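Periplasmic branched-chain amino acid-binding protein (PDB 3I09) probably binds branched-chain amino acids or related solutes in the periplasm for an ABC transporter, and here holds acetoacetic acid between its lobes. Local coordinates at residues Gly104-Thr107 / Leu108-Gln112; Ala121-Thr124 / Met125-Ala128. One frame throughout, in Å; residues are numbered along the deposited sequence.

Contact 1 (Gly104-Thr107 / Leu108-Gln112). With AAE (acetoacetic acid), chain C.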
loop_
_atom_site.group_PDB
_atom_site.type_symbol
_atom_site.label_atom_id
_atom_site.label_comp_id
_atom_site.label_asym_id
_atom_site.label_seq_id
_atom_site.Cartn_x
_atom_site.Cartn_y
_atom_site.Cartn_z
ATOM N N GLY A 104 -2.435 4.009 -0.135
ATOM C CA GLY A 104 -3.626 3.244 0.112
ATOM C C GLY A 104 -4.977 3.808 -0.194
ATOM O O GLY A 104 -5.911 3.048 -0.336
ATOM N N ALA A 105 -5.128 5.130 -0.260
ATOM C CA ALA A 105 -6.480 5.682 -0.292
ATOM C C ALA A 105 -7.309 5.107 -1.440
ATOM O O ALA A 105 -6.919 5.212 -2.622
ATOM C CB ALA A 105 -6.465 7.213 -0.387
ATOM N N ASP A 106 -8.481 4.554 -1.107
ATOM C CA ASP A 106 -9.377 4.008 -2.144
ATOM C C ASP A 106 -9.979 5.077 -3.071
ATOM O O ASP A 106 -10.584 4.744 -4.088
ATOM C CB ASP A 106 -10.456 3.081 -1.550
ATOM C CG ASP A 106 -11.547 3.807 -0.776
ATOM O OD1 ASP A 106 -11.350 4.948 -0.319
ATOM O OD2 ASP A 106 -12.618 3.173 -0.569
ATOM N N THR A 107 -9.782 6.352 -2.714
ATOM C CA THR A 107 -10.133 7.486 -3.548
ATOM C C THR A 107 -9.590 7.337 -4.988
ATOM O O THR A 107 -10.188 7.785 -5.977
ATOM C CB THR A 107 -9.526 8.791 -2.915
ATOM O OG1 THR A 107 -9.732 8.768 -1.499
ATOM C CG2 THR A 107 -10.173 9.964 -3.481
ATOM N N LEU A 108 -8.412 6.734 -5.090
ATOM C CA LEU A 108 -7.730 6.549 -6.349
ATOM C C LEU A 108 -8.516 5.743 -7.387
ATOM O O LEU A 108 -8.251 5.888 -8.560
ATOM C CB LEU A 108 -6.368 5.872 -6.112
ATOM C CG LEU A 108 -5.301 6.806 -5.576
ATOM C CD1 LEU A 108 -4.182 5.929 -4.935
ATOM C CD2 LEU A 108 -4.710 7.792 -6.700
ATOM N N THR A 109 -9.454 4.898 -6.932
ATOM C CA THR A 109 -10.275 4.094 -7.836
ATOM C C THR A 109 -11.764 4.358 -7.630
ATOM O O THR A 109 -12.607 3.583 -8.023
ATOM C CB THR A 109 -9.966 2.600 -7.652
ATOM O OG1 THR A 109 -10.219 2.231 -6.298
ATOM C CG2 THR A 109 -8.463 2.309 -8.022
ATOM N N ASN A 110 -12.064 5.495 -7.013
ATOM C CA ASN A 110 -13.410 5.849 -6.639
ATOM C C ASN A 110 -13.658 7.297 -7.042
ATOM O O ASN A 110 -13.722 7.555 -8.247
ATOM C CB ASN A 110 -13.641 5.533 -5.162
ATOM C CG ASN A 110 -13.996 4.086 -4.956
ATOM O OD1 ASN A 110 -15.124 3.650 -5.313
ATOM N ND2 ASN A 110 -13.045 3.309 -4.433
ATOM N N GLU A 111 -13.725 8.225 -6.090
ATOM C CA GLU A 111 -14.019 9.626 -6.424
ATOM C C GLU A 111 -13.029 10.229 -7.424
ATOM O O GLU A 111 -13.396 11.140 -8.167
ATOM C CB GLU A 111 -14.076 10.496 -5.168
ATOM C CG GLU A 111 -15.258 10.214 -4.242
ATOM C CD GLU A 111 -15.043 9.060 -3.282
ATOM O OE1 GLU A 111 -13.947 8.426 -3.297
ATOM O OE2 GLU A 111 -15.979 8.814 -2.477
ATOM N N GLN A 112 -11.776 9.766 -7.403
ATOM C CA GLN A 112 -10.743 10.291 -8.283
ATOM C C GLN A 112 -10.209 9.252 -9.258
ATOM O O GLN A 112 -9.055 9.332 -9.697
ATOM C CB GLN A 112 -9.633 10.944 -7.451
ATOM C CG GLN A 112 -10.203 12.142 -6.667
ATOM C CD GLN A 112 -9.196 12.893 -5.798
ATOM O OE1 GLN A 112 -9.482 13.214 -4.622
ATOM N NE2 GLN A 112 -8.056 13.217 -6.357
HETATM O O1 AAE C . -1.421 5.889 1.591
HETATM C C2 AAE C . -0.657 6.242 2.507
HETATM O O3 AAE C . -0.429 7.444 2.765
HETATM C C4 AAE C . -0.031 5.164 3.376
HETATM C C5 AAE C . 1.315 4.749 2.850
HETATM O O8 AAE C . 1.705 5.091 1.708
HETATM C C9 AAE C . 2.065 3.777 3.712
HETATM O O HOH W 1 -12.367 9.286 -1.120
#

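Contact 2 (Ala121-Thr124 / Met125-Ala128). With AAE (acetoacetic acid), chain C.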
loop_
_atom_site.group_PDB
_atom_site.type_symbol
_atom_site.label_atom_id
_atom_site.label_comp_id
_atom_site.label_asym_id
_atom_site.label_seq_id
_atom_site.Cartn_x
_atom_site.Cartn_y
_atom_site.Cartn_z
ATOM N N ALA A 121 -1.367 -2.660 -5.341
ATOM C CA ALA A 121 -1.003 -3.541 -4.208
ATOM C C ALA A 121 -2.059 -3.760 -3.137
ATOM O O ALA A 121 -2.275 -4.896 -2.686
ATOM C CB ALA A 121 0.299 -3.074 -3.569
ATOM N N TYR A 122 -2.685 -2.687 -2.696
ATOM C CA TYR A 122 -3.671 -2.719 -1.608
ATOM C C TYR A 122 -4.448 -1.407 -1.648
ATOM O O TYR A 122 -4.033 -0.479 -2.306
ATOM C CB TYR A 122 -3.032 -2.875 -0.230
ATOM C CG TYR A 122 -2.350 -1.646 0.262
ATOM C CD1 TYR A 122 -1.178 -1.193 -0.337
ATOM C CD2 TYR A 122 -2.944 -0.830 1.222
ATOM C CE1 TYR A 122 -0.560 0.008 0.083
ATOM C CE2 TYR A 122 -2.313 0.344 1.677
ATOM C CZ TYR A 122 -1.152 0.771 1.089
ATOM O OH TYR A 122 -0.561 1.946 1.524
ATOM N N ASP A 123 -5.567 -1.340 -0.950
ATOM C CA ASP A 123 -6.186 -0.038 -0.668
ATOM C C ASP A 123 -6.891 -0.068 0.663
ATOM O O ASP A 123 -6.958 -1.101 1.346
ATOM C CB ASP A 123 -7.101 0.492 -1.808
ATOM C CG ASP A 123 -8.365 -0.323 -2.028
ATOM O OD1 ASP A 123 -8.908 -0.892 -1.069
ATOM O OD2 ASP A 123 -8.807 -0.362 -3.212
ATOM N N THR A 124 -7.391 1.083 1.061
ATOM C CA THR A 124 -8.036 1.203 2.376
ATOM C C THR A 124 -9.347 0.451 2.516
ATOM O O THR A 124 -9.724 0.073 3.632
ATOM C CB THR A 124 -8.259 2.678 2.720
ATOM O OG1 THR A 124 -8.955 3.319 1.649
ATOM C CG2 THR A 124 -6.924 3.360 2.930
HETATM N N MSE A 125 -10.059 0.201 1.418
HETATM C CA MSE A 125 -11.246 -0.665 1.490
HETATM C C MSE A 125 -10.844 -2.115 1.847
HETATM O O MSE A 125 -11.468 -2.728 2.686
HETATM C CB MSE A 125 -12.015 -0.601 0.166
HETATM C CG MSE A 125 -13.172 -1.494 0.082
HETATM SE SE MSE A 125 -14.554 -0.850 1.347
HETATM C CE MSE A 125 -15.217 0.594 0.260
ATOM N N ALA A 126 -9.807 -2.663 1.212
ATOM C CA ALA A 126 -9.343 -4.005 1.536
ATOM C C ALA A 126 -8.854 -4.096 2.975
ATOM O O ALA A 126 -9.132 -5.101 3.633
ATOM C CB ALA A 126 -8.227 -4.473 0.578
ATOM N N LEU A 127 -8.141 -3.071 3.461
ATOM C CA LEU A 127 -7.708 -3.034 4.877
ATOM C C LEU A 127 -8.878 -3.120 5.834
ATOM O O LEU A 127 -8.880 -3.926 6.778
ATOM C CB LEU A 127 -6.837 -1.808 5.188
ATOM C CG LEU A 127 -5.531 -1.673 4.393
ATOM C CD1 LEU A 127 -4.820 -0.360 4.686
ATOM C CD2 LEU A 127 -4.584 -2.908 4.602
ATOM N N ALA A 128 -9.882 -2.286 5.568
ATOM C CA ALA A 128 -11.083 -2.217 6.381
ATOM C C ALA A 128 -11.860 -3.526 6.372
ATOM O O ALA A 128 -12.264 -4.036 7.419
ATOM C CB ALA A 128 -11.962 -1.078 5.869
HETATM O O1 AAE C . -1.421 5.889 1.591
HETATM C C2 AAE C . -0.657 6.242 2.507
HETATM O O3 AAE C . -0.429 7.444 2.765
HETATM C C4 AAE C . -0.031 5.164 3.376
HETATM C C5 AAE C . 1.315 4.749 2.850
HETATM O O8 AAE C . 1.705 5.091 1.708
HETATM C C9 AAE C . 2.065 3.777 3.712
#

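Contact 1 (Gly104-Thr107 / Leu108-Gln112)
A short 3-10 turn carries Gly104-Thr107 into Leu108-Gln112: Leu108 N donates to Ala105 O and Thr109 N to Asp106 O, each three residues back. Thr107 O ends the run with two donors, Asn110 N and Gln112 N. Asp106 O is gripped twice as well, because Asn110 ND2 reaches it at 2.9 Å (N-H...O 164°) from the face opposite Thr109 N. The oxygen lies almost in the plane of the Asn110 amide, while ND2 stands above the carbonyl plane. That leaves Asn110 OD1 to accept from Arg370 N. The carboxylate of Asp106 is turned 56° from this amide and forms a salt bridge with Arg370, as does Glu111, so one guanidinium probably offsets two acids. With CG2 anti to the backbone N, Thr107 lies side by side with Gln112, and its methyl CG2 is 3.5 Å from Gln112 OE1. On the other branch, a water joins Thr107 OG1 (2.7 Å) to Glu111 OE1 (2.8 Å). Just ahead of the turn, at the pocket, Gly104 N donates to O1 of acetoacetic acid at 2.7 Å. The whole turn lies in the loop between strands 97-100 and 117-119; Leu108 packs on helix 81-94 and, with Thr109, touches His119 of strand 117-119.

Contact 2 (Ala121-Thr124 / Met125-Ala128)
The Tyr122 ring meets Leu127 at its edge: methyl CD1 lies near the ring plane, 4.0 Å from both Tyr122 CD2 and Tyr122 CE2. Leu279 of helix 278-297, Leu230 and Met333 also touch the Tyr122 side chain. Its hydroxyl is hydrogen-bonded to Gly102 O, and Tyr122 OH comes within 3.6 Å of C5 of acetoacetic acid, placing the phenol in the wall of the ligand pocket. The second flat group, the Asp123 carboxylate, caps the following helix. Its CG sits between the backbone N and the carbonyl carbon (chi1 67°), which brings Asp123 OD1 back over the first turn to accept from Ala126 N at 3.0 Å, almost straight along the C-O bond. This is a classic N-cap, at the point where the chain, having left strand 117-119 of the mixed sheet, enters helix 124-137 of this type I periplasmic binding protein. Asp123 O then accepts from Leu127 N at 3.1 Å, and Thr124 O from Ala128 N at 3.1 Å. The negative carboxylate probably suits the positive end of the helix dipole. Leu127 CG comes within 3.4 Å of Asp123 O. Thr124 OG1 is hydrogen-bonded to Asn159, and selenomethionine Met125 and Ala128 also lie against Asn159 on helix 151-166.

How the contacts relate
Contacts 1 and 2 follow one another in the chain, contact 1 before strand 117-119 in sequence and contact 2 after it, and their centres lie about 10 Å apart. They are stitched together at Thr124: Thr124 N is 2.8 Å from Gly104 O and Thr124 OG1 3.1 Å from Asp106 N, both probable hydrogen bonds. Gly104 O also packs 3.2 Å from Asp123 CB, so the loop leading into the 3-10 turn rests against the N-cap residue of helix 124-137. At the pocket, Gly104 N and Tyr122 OH approach to 3.2 Å. Contact 1 contributes a backbone donor to the acetoacetic acid carboxylate and contact 2 the hydroxyl end of Tyr122, beside the ligand's carbon chain, while Ser81, Asn80 and Tyr150 supply further hydrogen bonds.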